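PDB 4LL6: myosin-4 from Saccharomyces cerevisiae, which carries selected mRNAs such as ASH1 into the yeast bud as an actin-based motor, recruited through the adaptor She3, and is represented here by its globular tail domain. Local coordinates for residues Phe91-Leu96 / Lys135-Ile140; Phe204-Lys209 / Ala337-Ala342. The protein carries 1 engineered substitution. One frame throughout, in Å; residues are numbered along the deposited sequence.

Interaction 1: residues Phe91-Leu96 / Lys135-Ile140; sequences FWLSNL and KVFDKI
Phe137 extends its ring away from its own backbone N (CG anti to it, chi1 173°), which carries the CE1 edge across to Leu93, whose CG is anti to its carbonyl carbon (chi1 -75°) and whose CD2 methyl swings toward the ring. CD2 of Leu93 lies 3.6 Å from CE1 of Phe137, the two side chains meeting at about a right angle. The same edge also meets the backbone: Leu93 O lies in the plane of the ring, 3.2 Å from Phe137 CE1, an approach that suits an electron-rich carbonyl because an aromatic rim bears slight positive charge. Leu96, one turn further along, sets its CB 4.2 Å from Phe137 CD1. Beyond the ring, Ile140 uses both branches. Its CD1 packs 3.6 Å from Leu96 CD1, again crosswise, while its CG2 lies 4.1 Å from Leu93 CD2. A long flat phenylalanine suits this place, for the axes of the two helical segments pass 10.5 Å apart and a small side chain could hardly span that distance; an alanine here would probably open a gap beside Leu93 and leave its CD2 methyl and carbonyl oxygen without the ring edge they meet. All four residues are buried, with Tyr141 and Trp144 touching Leu93 and Val73 touching Leu96. Running antiparallel at 161°, the end of helix 85-96 and the middle of the long helix 120-155 form an apolar helix-to-helix interface, characteristic of the all-helical bundle that builds the globular tail of class V myosins.

Interaction 2: residues Phe204-Lys209 / Ala337-Ala342; sequences FNDTLK and AQFDSA
One water is gripped by Asp206, Lys209 and Asp340: it donates to Asp206 OD1 at 2.8 Å, and accepts from Lys209 NZ at 3.0 Å and from the backbone N of Asp340 at 2.8 Å. It links residues 204-209 to residues 337-342, between which there is no direct hydrogen bond. Lys209, its chain extended beyond CG, also brings NZ within 4.0 Å of Asp340 OD2, a long salt bridge; this positive charge probably eases the nearness of the two acids. The other oxygen of Asp206, OD2, has its strongest partner in Lys202, a salt bridge, and also hydrogen-bonds with Tyr141 OH. Lys202, one turn earlier on the helix, also bonds directly to Asp340 O. With the carboxylate so held, its flat group serves as a packing surface: Asp206 CG lies 3.5 Å from Phe339 CD2, the carboxylate and ring planes 36° apart. Phe339 CE2 comes 3.5 Å from Asp206 O, and Lys209 CB meets the ring at its edge. Phenylalanine suits the place because its ring also packs on Leu145 of helix 120-155, while lysine can combine an apolar stem with a charged tip in a partly exposed position. The contact joins helix 197-221, in the Dilute family region, to an irregular chain laid over it, consistent with the extended C-terminal strap that runs along the helical bundles in globular tails of myosin V type.

The two contacts lie 14 Å apart, centre to centre, and meet directly through helix 120-155. In interaction 1 Ile140 and the ring of Phe137 reach helix 85-96, whereas Asp138 points away from it and receives the loop of interaction 2: its OD2 lies 3.1 Å from Ala342 N, a probable hydrogen bond. Beside this, Ala342 CB packs 3.4 Å from Phe137 CE2, so the ring that meets Leu93 also touches the loop. Tyr141, which takes part in both surroundings, is a further tie. One long helix thus supports a buried interface whose side chains are all apolar and a more polar one at the surface, joining chain regions distant in sequence.

Interaction 1: residues Phe91-Leu96 / Lys135-Ile140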
loop_
_atom_site.group_PDB
_atom_site.type_symbol
_atom_site.label_atom_id
_atom_site.label_comp_id
_atom_site.label_asym_id
_atom_site.label_seq_id
_atom_site.Cartn_x
_atom_site.Cartn_y
_atom_site.Cartn_z
ATOM N N PHE A 91 13.148 -0.198 0.926
ATOM C CA PHE A 91 14.291 -0.873 1.534
ATOM C C PHE A 91 13.884 -1.628 2.789
ATOM O O PHE A 91 14.028 -2.849 2.863
ATOM C CB PHE A 91 15.380 0.148 1.884
ATOM C CG PHE A 91 16.481 -0.397 2.771
ATOM C CD1 PHE A 91 17.342 -1.394 2.315
ATOM C CD2 PHE A 91 16.659 0.099 4.058
ATOM C CE1 PHE A 91 18.369 -1.887 3.135
ATOM C CE2 PHE A 91 17.680 -0.389 4.884
ATOM C CZ PHE A 91 18.532 -1.378 4.420
ATOM N N TRP A 92 13.371 -0.880 3.763
ATOM C CA TRP A 92 12.935 -1.419 5.053
ATOM C C TRP A 92 11.807 -2.451 5.019
ATOM O O TRP A 92 11.871 -3.471 5.712
ATOM C CB TRP A 92 12.531 -0.265 5.964
ATOM C CG TRP A 92 13.684 0.547 6.428
ATOM C CD1 TRP A 92 13.880 1.880 6.227
ATOM C CD2 TRP A 92 14.794 0.092 7.219
ATOM N NE1 TRP A 92 15.037 2.287 6.844
ATOM C CE2 TRP A 92 15.621 1.214 7.459
ATOM C CE3 TRP A 92 15.168 -1.154 7.749
ATOM C CZ2 TRP A 92 16.799 1.134 8.208
ATOM C CZ3 TRP A 92 16.348 -1.234 8.500
ATOM C CH2 TRP A 92 17.147 -0.093 8.719
ATOM N N LEU A 93 10.774 -2.171 4.229
ATOM C CA LEU A 93 9.629 -3.066 4.097
ATOM C C LEU A 93 10.059 -4.358 3.422
ATOM O O LEU A 93 9.494 -5.418 3.697
ATOM C CB LEU A 93 8.525 -2.410 3.269
ATOM C CG LEU A 93 7.716 -1.329 3.985
ATOM C CD1 LEU A 93 6.854 -0.585 2.987
ATOM C CD2 LEU A 93 6.867 -1.968 5.065
ATOM N N SER A 94 11.047 -4.258 2.531
ATOM C CA SER A 94 11.551 -5.423 1.833
ATOM C C SER A 94 12.145 -6.299 2.898
ATOM O O SER A 94 11.870 -7.509 2.947
ATOM C CB SER A 94 12.646 -5.050 0.832
ATOM O OG SER A 94 13.026 -6.172 0.043
ATOM N N ASN A 95 12.964 -5.691 3.756
ATOM C CA ASN A 95 13.594 -6.445 4.842
ATOM C C ASN A 95 12.559 -7.023 5.802
ATOM O O ASN A 95 12.494 -8.247 5.953
ATOM C CB ASN A 95 14.617 -5.581 5.582
ATOM C CG ASN A 95 15.965 -5.545 4.865
ATOM O OD1 ASN A 95 16.761 -6.472 4.988
ATOM N ND2 ASN A 95 16.215 -4.480 4.093
ATOM N N LEU A 96 11.729 -6.161 6.407
ATOM C CA LEU A 96 10.690 -6.620 7.335
ATOM C C LEU A 96 9.740 -7.596 6.658
ATOM O O LEU A 96 9.069 -8.345 7.330
ATOM C CB LEU A 96 9.838 -5.464 7.878
ATOM C CG LEU A 96 10.391 -4.372 8.795
ATOM C CD1 LEU A 96 9.273 -3.400 9.127
ATOM C CD2 LEU A 96 10.963 -4.963 10.066
ATOM N N LYS A 135 1.679 -8.247 11.613
ATOM C CA LYS A 135 0.854 -7.134 12.097
ATOM C C LYS A 135 1.614 -5.807 12.017
ATOM O O LYS A 135 1.035 -4.768 11.721
ATOM C CB LYS A 135 0.426 -7.349 13.553
ATOM C CG LYS A 135 -0.899 -8.086 13.749
ATOM C CD LYS A 135 -1.289 -8.139 15.237
ATOM C CE LYS A 135 -2.657 -8.786 15.460
ATOM N NZ LYS A 135 -2.714 -10.236 15.064
ATOM N N VAL A 136 2.908 -5.841 12.316
ATOM C CA VAL A 136 3.706 -4.629 12.269
ATOM C C VAL A 136 3.995 -4.261 10.813
ATOM O O VAL A 136 3.958 -3.101 10.433
ATOM C CB VAL A 136 5.043 -4.801 13.047
ATOM C CG1 VAL A 136 5.926 -3.582 12.838
ATOM C CG2 VAL A 136 4.769 -4.985 14.538
ATOM N N PHE A 137 4.268 -5.264 9.998
ATOM C CA PHE A 137 4.561 -5.012 8.595
ATOM C C PHE A 137 3.373 -4.309 7.956
ATOM O O PHE A 137 3.536 -3.356 7.198
ATOM C CB PHE A 137 4.832 -6.315 7.845
ATOM C CG PHE A 137 4.977 -6.119 6.379
ATOM C CD1 PHE A 137 6.225 -5.816 5.828
ATOM C CD2 PHE A 137 3.847 -6.129 5.554
ATOM C CE1 PHE A 137 6.350 -5.522 4.481
ATOM C CE2 PHE A 137 3.949 -5.835 4.205
ATOM C CZ PHE A 137 5.212 -5.528 3.659
ATOM N N ASP A 138 2.179 -4.797 8.273
ATOM C CA ASP A 138 0.947 -4.230 7.753
ATOM C C ASP A 138 0.774 -2.777 8.162
ATOM O O ASP A 138 0.490 -1.920 7.324
ATOM C CB ASP A 138 -0.251 -5.025 8.255
ATOM C CG ASP A 138 -0.504 -6.270 7.443
ATOM O OD1 ASP A 138 -1.430 -7.026 7.818
ATOM O OD2 ASP A 138 0.208 -6.484 6.432
ATOM N N LYS A 139 0.923 -2.507 9.454
ATOM C CA LYS A 139 0.767 -1.154 9.965
ATOM C C LYS A 139 1.745 -0.181 9.299
ATOM O O LYS A 139 1.342 0.877 8.822
ATOM C CB LYS A 139 0.983 -1.135 11.477
ATOM C CG LYS A 139 0.600 0.184 12.152
ATOM C CD LYS A 139 1.504 0.482 13.340
ATOM C CE LYS A 139 1.624 -0.725 14.265
ATOM N NZ LYS A 139 2.668 -0.538 15.322
ATOM N N ILE A 140 3.026 -0.542 9.270
ATOM C CA ILE A 140 4.028 0.319 8.658
ATOM C C ILE A 140 3.752 0.482 7.153
ATOM O O ILE A 140 3.799 1.596 6.609
ATOM C CB ILE A 140 5.466 -0.251 8.885
ATOM C CG1 ILE A 140 5.771 -0.335 10.380
ATOM C CG2 ILE A 140 6.502 0.636 8.200
ATOM C CD1 ILE A 140 7.081 -0.974 10.699
#

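Interaction 2: residues Phe204-Lys209 / Ala337-Ala342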
loop_
_atom_site.group_PDB
_atom_site.type_symbol
_atom_site.label_atom_id
_atom_site.label_comp_id
_atom_site.label_asym_id
_atom_site.label_seq_id
_atom_site.Cartn_x
_atom_site.Cartn_y
_atom_site.Cartn_z
ATOM N N PHE A 204 1.402 -2.775 -6.428
ATOM C CA PHE A 204 0.875 -2.059 -7.569
ATOM C C PHE A 204 -0.643 -2.018 -7.470
ATOM O O PHE A 204 -1.249 -0.989 -7.745
ATOM C CB PHE A 204 1.367 -2.696 -8.881
ATOM C CG PHE A 204 2.767 -2.260 -9.280
ATOM C CD1 PHE A 204 3.497 -2.985 -10.216
ATOM C CD2 PHE A 204 3.364 -1.145 -8.685
ATOM C CE1 PHE A 204 4.810 -2.613 -10.555
ATOM C CE2 PHE A 204 4.673 -0.762 -9.012
ATOM C CZ PHE A 204 5.401 -1.504 -9.953
ATOM N N ASN A 205 -1.252 -3.129 -7.057
ATOM C CA ASN A 205 -2.701 -3.187 -6.901
ATOM C C ASN A 205 -3.133 -2.105 -5.910
ATOM O O ASN A 205 -4.066 -1.363 -6.176
ATOM C CB ASN A 205 -3.136 -4.565 -6.386
ATOM C CG ASN A 205 -3.402 -5.561 -7.510
ATOM O OD1 ASN A 205 -4.361 -5.418 -8.256
ATOM N ND2 ASN A 205 -2.551 -6.568 -7.631
ATOM N N ASP A 206 -2.433 -2.017 -4.777
ATOM C CA ASP A 206 -2.736 -1.027 -3.754
ATOM C C ASP A 206 -2.473 0.391 -4.221
ATOM O O ASP A 206 -3.181 1.317 -3.821
ATOM C CB ASP A 206 -1.951 -1.317 -2.474
ATOM C CG ASP A 206 -2.471 -2.549 -1.758
ATOM O OD1 ASP A 206 -3.623 -2.947 -2.053
ATOM O OD2 ASP A 206 -1.755 -3.115 -0.907
ATOM N N THR A 207 -1.462 0.559 -5.070
ATOM C CA THR A 207 -1.144 1.874 -5.598
ATOM C C THR A 207 -2.375 2.363 -6.366
ATOM O O THR A 207 -2.792 3.500 -6.208
ATOM C CB THR A 207 0.092 1.821 -6.532
ATOM O OG1 THR A 207 1.277 1.675 -5.737
ATOM C CG2 THR A 207 0.187 3.091 -7.400
ATOM N N LEU A 208 -2.952 1.489 -7.184
ATOM C CA LEU A 208 -4.142 1.812 -7.962
ATOM C C LEU A 208 -5.333 2.079 -7.048
ATOM O O LEU A 208 -6.153 2.941 -7.355
ATOM C CB LEU A 208 -4.475 0.676 -8.930
ATOM C CG LEU A 208 -3.461 0.556 -10.078
ATOM C CD1 LEU A 208 -3.672 -0.736 -10.847
ATOM C CD2 LEU A 208 -3.602 1.757 -10.990
ATOM N N LYS A 209 -5.422 1.347 -5.936
ATOM C CA LYS A 209 -6.503 1.538 -4.963
ATOM C C LYS A 209 -6.432 2.944 -4.383
ATOM O O LYS A 209 -7.461 3.581 -4.148
ATOM C CB LYS A 209 -6.409 0.538 -3.808
ATOM C CG LYS A 209 -6.757 -0.879 -4.181
ATOM C CD LYS A 209 -6.902 -1.744 -2.944
ATOM C CE LYS A 209 -7.222 -3.172 -3.344
ATOM N NZ LYS A 209 -7.548 -4.039 -2.182
ATOM N N ALA A 337 -8.534 5.274 1.589
ATOM C CA ALA A 337 -7.737 4.122 1.202
ATOM C C ALA A 337 -7.584 3.154 2.382
ATOM O O ALA A 337 -7.289 3.561 3.506
ATOM C CB ALA A 337 -6.370 4.577 0.723
ATOM N N GLN A 338 -7.801 1.874 2.101
ATOM C CA GLN A 338 -7.689 0.805 3.077
ATOM C C GLN A 338 -7.081 -0.358 2.313
ATOM O O GLN A 338 -7.510 -0.660 1.197
ATOM C CB GLN A 338 -9.067 0.419 3.603
ATOM C CG GLN A 338 -9.893 1.602 4.061
ATOM C CD GLN A 338 -10.394 1.452 5.481
ATOM O OE1 GLN A 338 -11.021 2.362 6.029
ATOM N NE2 GLN A 338 -10.120 0.303 6.088
ATOM N N PHE A 339 -6.092 -1.016 2.904
ATOM C CA PHE A 339 -5.436 -2.134 2.222
ATOM C C PHE A 339 -5.546 -3.440 2.993
ATOM O O PHE A 339 -5.605 -3.445 4.229
ATOM C CB PHE A 339 -3.949 -1.816 1.997
ATOM C CG PHE A 339 -3.712 -0.483 1.380
ATOM C CD1 PHE A 339 -3.021 0.506 2.073
ATOM C CD2 PHE A 339 -4.215 -0.196 0.131
ATOM C CE1 PHE A 339 -2.839 1.767 1.529
ATOM C CE2 PHE A 339 -4.040 1.070 -0.428
ATOM C CZ PHE A 339 -3.355 2.054 0.268
ATOM N N ASP A 340 -5.547 -4.553 2.267
ATOM C CA ASP A 340 -5.640 -5.843 2.924
ATOM C C ASP A 340 -4.281 -6.194 3.501
ATOM O O ASP A 340 -3.273 -5.569 3.160
ATOM C CB ASP A 340 -6.089 -6.939 1.952
ATOM C CG ASP A 340 -7.444 -6.652 1.338
ATOM O OD1 ASP A 340 -8.250 -5.924 1.970
ATOM O OD2 ASP A 340 -7.706 -7.166 0.228
ATOM N N SER A 341 -4.276 -7.180 4.394
ATOM C CA SER A 341 -3.070 -7.670 5.033
ATOM C C SER A 341 -2.183 -8.274 3.952
ATOM O O SER A 341 -2.683 -8.870 3.013
ATOM C CB SER A 341 -3.433 -8.739 6.059
ATOM O OG SER A 341 -2.315 -9.553 6.357
ATOM N N ALA A 342 -0.872 -8.110 4.089
ATOM C CA ALA A 342 0.069 -8.652 3.115
ATOM C C ALA A 342 0.139 -10.169 3.299
ATOM O O ALA A 342 0.881 -10.864 2.618
ATOM C CB ALA A 342 1.436 -8.022 3.316
HETATM O O HOH W 1 -5.141 -4.744 -0.451
#